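Local coordinates for protein extracellular ligand-binding receptor (Rhodopseudomonas palustris, PDB 3SG0) that binds benzoyl-formic acid and probably serves as the periplasmic solute-binding component of a transport system for related aromatic acids, at residues V92-S97 and D313-V318; L229-L234 and E252-L257; P323-A328 and R337-D342. All blocks are in the same frame, centred on the assembly; numbering follows the deposited sequence.

Overall arrangement
Contact 1 is the core contact of the three: its touching residues are all buried, and strand 92-94 meets helix 306-328 through hydrocarbon and a selenium atom. Contact 3 takes a later part of the same helix, farther from the chain centre, and closes it against helix 334-344 with small alanine methyls. The two touch, as Val92 CG2 lies 3.8 Å from Ile340 CD1. Contact 2 lies on the opposite side of the chain's centre, about 29 Å from contact 1 between centres, and joins helices 228-236 and 252-258 beside the four-stranded parallel sheet. Partly buried, it relies on polar groups, an aromatic edge and a water.

Contact 1. Residues V92-S97 and D313-V318; sequences VLIGSS and DSMTLV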
loop_
_atom_site.group_PDB
_atom_site.type_symbol
_atom_site.label_atom_id
_atom_site.label_comp_id
_atom_site.label_asym_id
_atom_site.label_seq_id
_atom_site.Cartn_x
_atom_site.Cartn_y
_atom_site.Cartn_z
ATOM N N VAL A 92 -8.062 0.412 18.136
ATOM C CA VAL A 92 -7.088 0.345 17.058
ATOM C C VAL A 92 -7.414 1.448 16.062
ATOM O O VAL A 92 -8.591 1.706 15.793
ATOM C CB VAL A 92 -7.155 -1.011 16.316
ATOM C CG1 VAL A 92 -6.150 -1.061 15.174
ATOM C CG2 VAL A 92 -6.928 -2.169 17.282
ATOM N N LEU A 93 -6.382 2.088 15.517
ATOM C CA LEU A 93 -6.534 3.059 14.436
ATOM C C LEU A 93 -5.966 2.445 13.180
ATOM O O LEU A 93 -4.944 1.770 13.237
ATOM C CB LEU A 93 -5.758 4.325 14.772
ATOM C CG LEU A 93 -5.842 5.503 13.806
ATOM C CD1 LEU A 93 -7.287 5.935 13.532
ATOM C CD2 LEU A 93 -5.023 6.675 14.332
ATOM N N ILE A 94 -6.628 2.670 12.052
ATOM C CA ILE A 94 -6.174 2.175 10.763
ATOM C C ILE A 94 -6.112 3.345 9.787
ATOM O O ILE A 94 -7.058 4.136 9.704
ATOM C CB ILE A 94 -7.117 1.076 10.231
ATOM C CG1 ILE A 94 -7.228 -0.068 11.257
ATOM C CG2 ILE A 94 -6.656 0.597 8.867
ATOM C CD1 ILE A 94 -8.088 -1.235 10.803
ATOM N N GLY A 95 -5.000 3.478 9.075
ATOM C CA GLY A 95 -4.872 4.493 8.039
ATOM C C GLY A 95 -3.489 5.117 7.990
ATOM O O GLY A 95 -2.574 4.701 8.711
ATOM N N SER A 96 -3.284 6.086 7.101
ATOM C CA SER A 96 -4.196 6.405 6.021
ATOM C C SER A 96 -3.826 5.547 4.805
ATOM O O SER A 96 -3.190 4.492 4.937
ATOM C CB SER A 96 -4.101 7.904 5.723
ATOM O OG SER A 96 -4.963 8.299 4.664
ATOM N N SER A 97 -4.234 6.009 3.626
ATOM C CA SER A 97 -4.012 5.304 2.370
ATOM C C SER A 97 -2.678 5.630 1.723
ATOM O O SER A 97 -2.181 4.849 0.909
ATOM C CB SER A 97 -5.093 5.700 1.370
ATOM O OG SER A 97 -6.401 5.571 1.900
ATOM N N ASP A 313 -6.525 -7.047 5.071
ATOM C CA ASP A 313 -5.379 -7.731 5.666
ATOM C C ASP A 313 -5.021 -7.105 7.023
ATOM O O ASP A 313 -4.595 -7.807 7.940
ATOM C CB ASP A 313 -4.144 -7.656 4.757
ATOM C CG ASP A 313 -4.144 -8.661 3.598
ATOM O OD1 ASP A 313 -5.002 -9.583 3.535
ATOM O OD2 ASP A 313 -3.223 -8.510 2.750
ATOM N N SER A 314 -5.149 -5.784 7.148
ATOM C CA SER A 314 -4.909 -5.153 8.447
ATOM C C SER A 314 -5.848 -5.739 9.492
ATOM O O SER A 314 -5.444 -6.025 10.625
ATOM C CB SER A 314 -5.109 -3.637 8.374
ATOM O OG SER A 314 -4.138 -3.013 7.553
HETATM N N MSE A 315 -7.117 -5.886 9.121
HETATM C CA MSE A 315 -8.090 -6.476 10.034
HETATM C C MSE A 315 -7.853 -7.954 10.287
HETATM O O MSE A 315 -8.225 -8.450 11.347
HETATM C CB MSE A 315 -9.521 -6.206 9.571
HETATM C CG MSE A 315 -9.990 -4.810 9.959
HETATM SE SE MSE A 315 -9.899 -4.410 11.901
HETATM C CE MSE A 315 -10.928 -5.893 12.605
ATOM N N THR A 316 -7.232 -8.672 9.354
ATOM C CA THR A 316 -6.857 -10.059 9.639
ATOM C C THR A 316 -5.907 -10.097 10.834
ATOM O O THR A 316 -6.084 -10.887 11.769
ATOM C CB THR A 316 -6.210 -10.726 8.423
ATOM O OG1 THR A 316 -7.171 -10.772 7.361
ATOM C CG2 THR A 316 -5.735 -12.138 8.760
ATOM N N LEU A 317 -4.901 -9.228 10.819
ATOM C CA LEU A 317 -3.966 -9.168 11.935
ATOM C C LEU A 317 -4.659 -8.775 13.234
ATOM O O LEU A 317 -4.402 -9.361 14.289
ATOM C CB LEU A 317 -2.835 -8.183 11.646
ATOM C CG LEU A 317 -1.837 -8.617 10.574
ATOM C CD1 LEU A 317 -0.911 -7.471 10.228
ATOM C CD2 LEU A 317 -1.032 -9.818 11.033
ATOM N N VAL A 318 -5.516 -7.768 13.179
ATOM C CA VAL A 318 -6.205 -7.313 14.378
ATOM C C VAL A 318 -7.121 -8.410 14.919
ATOM O O VAL A 318 -7.121 -8.706 16.121
ATOM C CB VAL A 318 -6.996 -6.028 14.098
ATOM C CG1 VAL A 318 -7.861 -5.655 15.277
ATOM C CG2 VAL A 318 -6.040 -4.892 13.771
#
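Val92 opens the contact by meeting Val318 with both of its methyl groups. Its CG1 approaches Val318 CG2 and its CG2 approaches Val318 CG1, each at 4.1 Å; the two valine side chains lie alongside, pointing opposite ways. Beta-branched valine suits the strand, and on the helix it offers a short, stiff apolar surface with little conformational freedom. Leu93 turns to the other face of the sheet, where it packs on Leu116. Ile94 returns to the helix side and reaches farther. With CG1 beside the backbone N (chi1 -57°) and chi2 extended at -177°, it carries CD1 out to 3.8 Å from SE of Met315, a selenomethionine. The Met315 chain, bent at both chi2 and chi3, crosses the isoleucine at about a right angle, laying its large polarisable atom against the methyl. Gly95 has a backbone shape (phi 142°) that would press a beta carbon against the preceding carbonyl oxygen, and a cis peptide follows before Ser96. Ser97 then touches the bound benzoyl-formic acid, its OG held by Gln47 and Ser35. This is the sheet-to-helix packing of an alpha/beta lobe of a periplasmic binding protein: strand 92-94 runs parallel between strands 28-34 and 116-118, whose Ile30 and Met117 extend the apolar floor beneath helix 306-328.

Contact 2. Residues L229-L234 and E252-L257; sequences LPQKAL and EEFIKL
The ring of Phe254 turns its edge to Gln231, with CZ 4.0 Å from OE1 and the oxygen lying in the ring plane. The setting is the alpha/beta lobe built on the parallel sheet that contains strands 217-221 and 242-244; helix 228-236 makes the crossover between these two strands, and helix 252-258 follows the second. An aromatic edge bears slightly positive hydrogens, so an amide oxygen is a suitable neighbour, although the approach is loose. Gln231 sends CG anti to the backbone N (chi1 -179°) and then bends at chi2, bringing OE1 to the ring edge, with the amide plane turned 63° from the ring plane. Glutamine suits this buried site because its amide oxygen and nitrogen can each find a partner: OE1 accepts a hydrogen bond from Gln245 NE2, while NE2 makes a weak one to the backbone O of Asp261. Phe254, buried, is packed further by Ala227, Val249 and Val262. Nearer the surface, Lys232 has the length and flexibility to reach toward helix 252-258. Its NZ forms a salt bridge with Asp261 OD2, which probably fixes the ammonium group beside the last turn of helix 252-258. There Lys232 NZ is 4.2 Å from Leu257 O, too far for a direct bond, and a water fills the step: it accepts from Lys232 NZ at 2.9 Å and donates to Leu257 O at 3.2 Å.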
loop_
_atom_site.group_PDB
_atom_site.type_symbol
_atom_site.label_atom_id
_atom_site.label_comp_id
_atom_site.label_asym_id
_atom_site.label_seq_id
_atom_site.Cartn_x
_atom_site.Cartn_y
_atom_site.Cartn_z
ATOM N N LEU A 229 -0.956 9.723 -16.084
ATOM C CA LEU A 229 -0.485 10.916 -16.782
ATOM C C LEU A 229 0.943 10.813 -17.338
ATOM O O LEU A 229 1.157 11.022 -18.529
ATOM C CB LEU A 229 -0.635 12.139 -15.876
ATOM C CG LEU A 229 -0.053 13.457 -16.382
ATOM C CD1 LEU A 229 -0.711 13.870 -17.688
ATOM C CD2 LEU A 229 -0.206 14.544 -15.332
ATOM N N PRO A 230 1.934 10.501 -16.494
ATOM C CA PRO A 230 3.289 10.433 -17.064
ATOM C C PRO A 230 3.460 9.340 -18.119
ATOM O O PRO A 230 4.229 9.526 -19.059
ATOM C CB PRO A 230 4.184 10.161 -15.846
ATOM C CG PRO A 230 3.241 9.650 -14.780
ATOM C CD PRO A 230 1.938 10.340 -15.029
ATOM N N GLN A 231 2.764 8.216 -17.968
ATOM C CA GLN A 231 2.897 7.142 -18.943
ATOM C C GLN A 231 2.272 7.539 -20.285
ATOM O O GLN A 231 2.878 7.345 -21.338
ATOM C CB GLN A 231 2.308 5.832 -18.405
ATOM C CG GLN A 231 2.458 4.681 -19.387
ATOM C CD GLN A 231 2.753 3.352 -18.726
ATOM O OE1 GLN A 231 2.727 3.217 -17.502
ATOM N NE2 GLN A 231 3.054 2.357 -19.549
ATOM N N LYS A 232 1.071 8.103 -20.247
ATOM C CA LYS A 232 0.448 8.611 -21.465
ATOM C C LYS A 232 1.281 9.715 -22.108
ATOM O O LYS A 232 1.410 9.768 -23.330
ATOM C CB LYS A 232 -0.969 9.117 -21.191
ATOM C CG LYS A 232 -1.992 8.018 -20.979
ATOM C CD LYS A 232 -3.408 8.579 -20.903
ATOM C CE LYS A 232 -4.071 8.623 -22.267
ATOM N NZ LYS A 232 -4.395 7.254 -22.763
ATOM N N ALA A 233 1.838 10.605 -21.297
ATOM C CA ALA A 233 2.627 11.705 -21.841
ATOM C C ALA A 233 3.874 11.188 -22.548
ATOM O O ALA A 233 4.226 11.663 -23.630
ATOM C CB ALA A 233 2.994 12.693 -20.741
ATOM N N LEU A 234 4.537 10.202 -21.955
ATOM C CA LEU A 234 5.691 9.592 -22.599
ATOM C C LEU A 234 5.304 8.976 -23.941
ATOM O O LEU A 234 5.981 9.192 -24.953
ATOM C CB LEU A 234 6.312 8.536 -21.686
ATOM C CG LEU A 234 7.176 9.088 -20.550
ATOM C CD1 LEU A 234 7.301 8.082 -19.427
ATOM C CD2 LEU A 234 8.550 9.490 -21.079
ATOM N N GLU A 252 -7.507 -1.938 -11.265
ATOM C CA GLU A 252 -8.110 -1.967 -12.591
ATOM C C GLU A 252 -8.506 -0.567 -13.089
ATOM O O GLU A 252 -8.647 -0.359 -14.291
ATOM C CB GLU A 252 -9.282 -2.949 -12.635
ATOM C CG GLU A 252 -8.854 -4.416 -12.697
ATOM C CD GLU A 252 -8.222 -4.943 -11.413
ATOM O OE1 GLU A 252 -8.525 -4.415 -10.318
ATOM O OE2 GLU A 252 -7.420 -5.898 -11.508
ATOM N N GLU A 253 -8.658 0.400 -12.187
ATOM C CA GLU A 253 -8.939 1.775 -12.618
ATOM C C GLU A 253 -7.792 2.352 -13.437
ATOM O O GLU A 253 -8.006 3.156 -14.346
ATOM C CB GLU A 253 -9.198 2.691 -11.421
ATOM C CG GLU A 253 -10.423 2.328 -10.615
ATOM C CD GLU A 253 -10.705 3.321 -9.504
ATOM O OE1 GLU A 253 -10.570 4.537 -9.751
ATOM O OE2 GLU A 253 -11.055 2.886 -8.391
ATOM N N PHE A 254 -6.570 1.961 -13.104
ATOM C CA PHE A 254 -5.386 2.396 -13.835
ATOM C C PHE A 254 -5.381 1.794 -15.238
ATOM O O PHE A 254 -5.062 2.470 -16.219
ATOM C CB PHE A 254 -4.127 2.000 -13.054
ATOM C CG PHE A 254 -2.836 2.251 -13.788
ATOM C CD1 PHE A 254 -2.185 3.471 -13.700
ATOM C CD2 PHE A 254 -2.258 1.248 -14.546
ATOM C CE1 PHE A 254 -0.997 3.683 -14.364
ATOM C CE2 PHE A 254 -1.066 1.455 -15.208
ATOM C CZ PHE A 254 -0.434 2.681 -15.116
ATOM N N ILE A 255 -5.746 0.521 -15.340
ATOM C CA ILE A 255 -5.818 -0.143 -16.638
ATOM C C ILE A 255 -6.871 0.519 -17.510
ATOM O O ILE A 255 -6.632 0.796 -18.690
ATOM C CB ILE A 255 -6.126 -1.653 -16.498
ATOM C CG1 ILE A 255 -4.965 -2.365 -15.794
ATOM C CG2 ILE A 255 -6.414 -2.285 -17.867
ATOM C CD1 ILE A 255 -5.196 -3.849 -15.556
ATOM N N LYS A 256 -8.035 0.791 -16.935
ATOM C CA LYS A 256 -9.141 1.368 -17.694
ATOM C C LYS A 256 -8.808 2.771 -18.200
ATOM O O LYS A 256 -9.033 3.093 -19.369
ATOM C CB LYS A 256 -10.403 1.400 -16.834
ATOM C CG LYS A 256 -11.634 1.958 -17.534
ATOM C CD LYS A 256 -12.838 1.914 -16.604
ATOM C CE LYS A 256 -14.029 2.655 -17.184
ATOM N NZ LYS A 256 -15.139 2.757 -16.195
ATOM N N LEU A 257 -8.272 3.602 -17.317
ATOM C CA LEU A 257 -7.936 4.973 -17.682
ATOM C C LEU A 257 -6.748 5.013 -18.637
ATOM O O LEU A 257 -6.714 5.816 -19.574
ATOM C CB LEU A 257 -7.637 5.791 -16.426
ATOM C CG LEU A 257 -7.426 7.292 -16.631
ATOM C CD1 LEU A 257 -8.711 7.948 -17.131
ATOM C CD2 LEU A 257 -6.951 7.945 -15.340
HETATM O O HOH W 1 -6.753 5.531 -22.755
#

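Contact 3. Residues P323-A328 and R337-D342; sequences PAALKA and RAAIRD
Ala325 is the bump at the middle of this contact: its CB drops into the hollow between two successive residues of the facing helix, 3.7 Å from Ala339 CB and 3.8 Å from Ile340 CG1. The fit is reciprocal. Ala339 CB presses onto the backbone of the other helix, 3.8 Å from Ala325 CA, and sits in the notch between Ala325 and Ala328; Ala328 CB lies 4.1 Å from Ala339 CB. With a single methyl on each of these residues, the backbones can come close, and the CA atoms of Ala325 and Ala339 are 4.9 Å apart; the axes approach to 8.4 Å. The two segments run roughly antiparallel, at 141°, as the arms of a helical hairpin in which helix 306-328 is joined to helix 334-344 by a short connection. Ile340 gives the hollow its buried wall. Its CG1 lies beside the backbone N (chi1 -66°), which sets the branch alongside the methyl of Ala325. Phe336, one turn earlier in the same helix, also packs on Ala325 and on Leu326. Arg341 and Asp342, which do not touch the facing segment, pair with each other within 337-342: Arg341 NH2 donates to the anti lone pair of Asp342 OD1 at 2.9 Å in a salt bridge, the oxygen tilted 17° from the guanidinium plane, and Arg341 NH1 reaches a second carboxylate, that of Glu345.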
loop_
_atom_site.group_PDB
_atom_site.type_symbol
_atom_site.label_atom_id
_atom_site.label_comp_id
_atom_site.label_asym_id
_atom_site.label_seq_id
_atom_site.Cartn_x
_atom_site.Cartn_y
_atom_site.Cartn_z
ATOM N N PRO A 323 -8.518 -12.182 20.414
ATOM C CA PRO A 323 -8.856 -13.153 21.463
ATOM C C PRO A 323 -7.821 -13.179 22.592
ATOM O O PRO A 323 -8.192 -13.225 23.767
ATOM C CB PRO A 323 -8.920 -14.473 20.692
ATOM C CG PRO A 323 -9.405 -14.050 19.323
ATOM C CD PRO A 323 -8.663 -12.758 19.064
ATOM N N ALA A 324 -6.536 -13.147 22.262
ATOM C CA ALA A 324 -5.522 -13.091 23.306
ATOM C C ALA A 324 -5.624 -11.805 24.117
ATOM O O ALA A 324 -5.493 -11.819 25.344
ATOM C CB ALA A 324 -4.122 -13.249 22.720
ATOM N N ALA A 325 -5.882 -10.686 23.448
ATOM C CA ALA A 325 -5.987 -9.417 24.147
ATOM C C ALA A 325 -7.162 -9.396 25.134
ATOM O O ALA A 325 -7.081 -8.783 26.199
ATOM C CB ALA A 325 -6.089 -8.271 23.142
ATOM N N LEU A 326 -8.253 -10.066 24.768
ATOM C CA LEU A 326 -9.432 -10.145 25.625
ATOM C C LEU A 326 -9.160 -10.927 26.903
ATOM O O LEU A 326 -9.900 -10.793 27.872
ATOM C CB LEU A 326 -10.613 -10.770 24.878
ATOM C CG LEU A 326 -11.244 -9.879 23.813
ATOM C CD1 LEU A 326 -12.166 -10.695 22.924
ATOM C CD2 LEU A 326 -11.983 -8.695 24.437
ATOM N N LYS A 327 -8.123 -11.759 26.911
ATOM C CA LYS A 327 -7.765 -12.492 28.126
ATOM C C LYS A 327 -7.050 -11.583 29.110
ATOM O O LYS A 327 -6.977 -11.886 30.303
ATOM C CB LYS A 327 -6.870 -13.680 27.803
ATOM C CG LYS A 327 -7.472 -14.649 26.818
ATOM C CD LYS A 327 -6.620 -15.900 26.681
ATOM C CE LYS A 327 -7.146 -16.802 25.576
ATOM N NZ LYS A 327 -6.225 -17.940 25.323
ATOM N N ALA A 328 -6.527 -10.472 28.598
ATOM C CA ALA A 328 -5.710 -9.560 29.395
ATOM C C ALA A 328 -6.488 -8.388 29.976
ATOM O O ALA A 328 -6.181 -7.918 31.071
ATOM C CB ALA A 328 -4.532 -9.048 28.577
ATOM N N ARG A 337 -5.474 -2.185 24.426
ATOM C CA ARG A 337 -4.726 -1.682 23.279
ATOM C C ARG A 337 -3.277 -2.168 23.305
ATOM O O ARG A 337 -2.721 -2.529 22.274
ATOM C CB ARG A 337 -4.771 -0.161 23.235
ATOM C CG ARG A 337 -6.184 0.387 23.142
ATOM C CD ARG A 337 -6.225 1.836 22.726
ATOM N NE ARG A 337 -5.420 2.710 23.567
ATOM C CZ ARG A 337 -5.870 3.357 24.636
ATOM N NH1 ARG A 337 -7.128 3.205 25.045
ATOM N NH2 ARG A 337 -5.044 4.144 25.316
ATOM N N ALA A 338 -2.668 -2.162 24.486
ATOM C CA ALA A 338 -1.285 -2.603 24.624
ATOM C C ALA A 338 -1.173 -4.093 24.330
ATOM O O ALA A 338 -0.190 -4.547 23.754
ATOM C CB ALA A 338 -0.746 -2.282 26.018
ATOM N N ALA A 339 -2.179 -4.866 24.741
ATOM C CA ALA A 339 -2.175 -6.297 24.477
ATOM C C ALA A 339 -2.285 -6.563 22.978
ATOM O O ALA A 339 -1.628 -7.451 22.451
ATOM C CB ALA A 339 -3.294 -6.994 25.239
ATOM N N ILE A 340 -3.119 -5.798 22.279
ATOM C CA ILE A 340 -3.165 -5.931 20.826
ATOM C C ILE A 340 -1.796 -5.638 20.210
ATOM O O ILE A 340 -1.318 -6.385 19.357
ATOM C CB ILE A 340 -4.239 -5.032 20.197
ATOM C CG1 ILE A 340 -5.631 -5.496 20.639
ATOM C CG2 ILE A 340 -4.128 -5.058 18.674
ATOM C CD1 ILE A 340 -6.749 -4.605 20.166
ATOM N N ARG A 341 -1.177 -4.541 20.638
ATOM C CA ARG A 341 0.142 -4.185 20.126
ATOM C C ARG A 341 1.142 -5.321 20.362
ATOM O O ARG A 341 1.920 -5.673 19.469
ATOM C CB ARG A 341 0.641 -2.890 20.780
ATOM C CG ARG A 341 1.837 -2.238 20.060
ATOM C CD ARG A 341 2.915 -1.716 21.019
ATOM N NE ARG A 341 3.547 -2.829 21.718
ATOM C CZ ARG A 341 4.508 -3.592 21.208
ATOM N NH1 ARG A 341 5.020 -3.323 20.013
ATOM N NH2 ARG A 341 4.988 -4.618 21.905
ATOM N N ASP A 342 1.136 -5.878 21.571
ATOM C CA ASP A 342 2.032 -6.982 21.919
ATOM C C ASP A 342 1.775 -8.215 21.062
ATOM O O ASP A 342 2.704 -8.912 20.652
ATOM C CB ASP A 342 1.859 -7.391 23.393
ATOM C CG ASP A 342 2.401 -6.367 24.382
ATOM O OD1 ASP A 342 3.242 -5.526 24.015
ATOM O OD2 ASP A 342 2.000 -6.428 25.565
#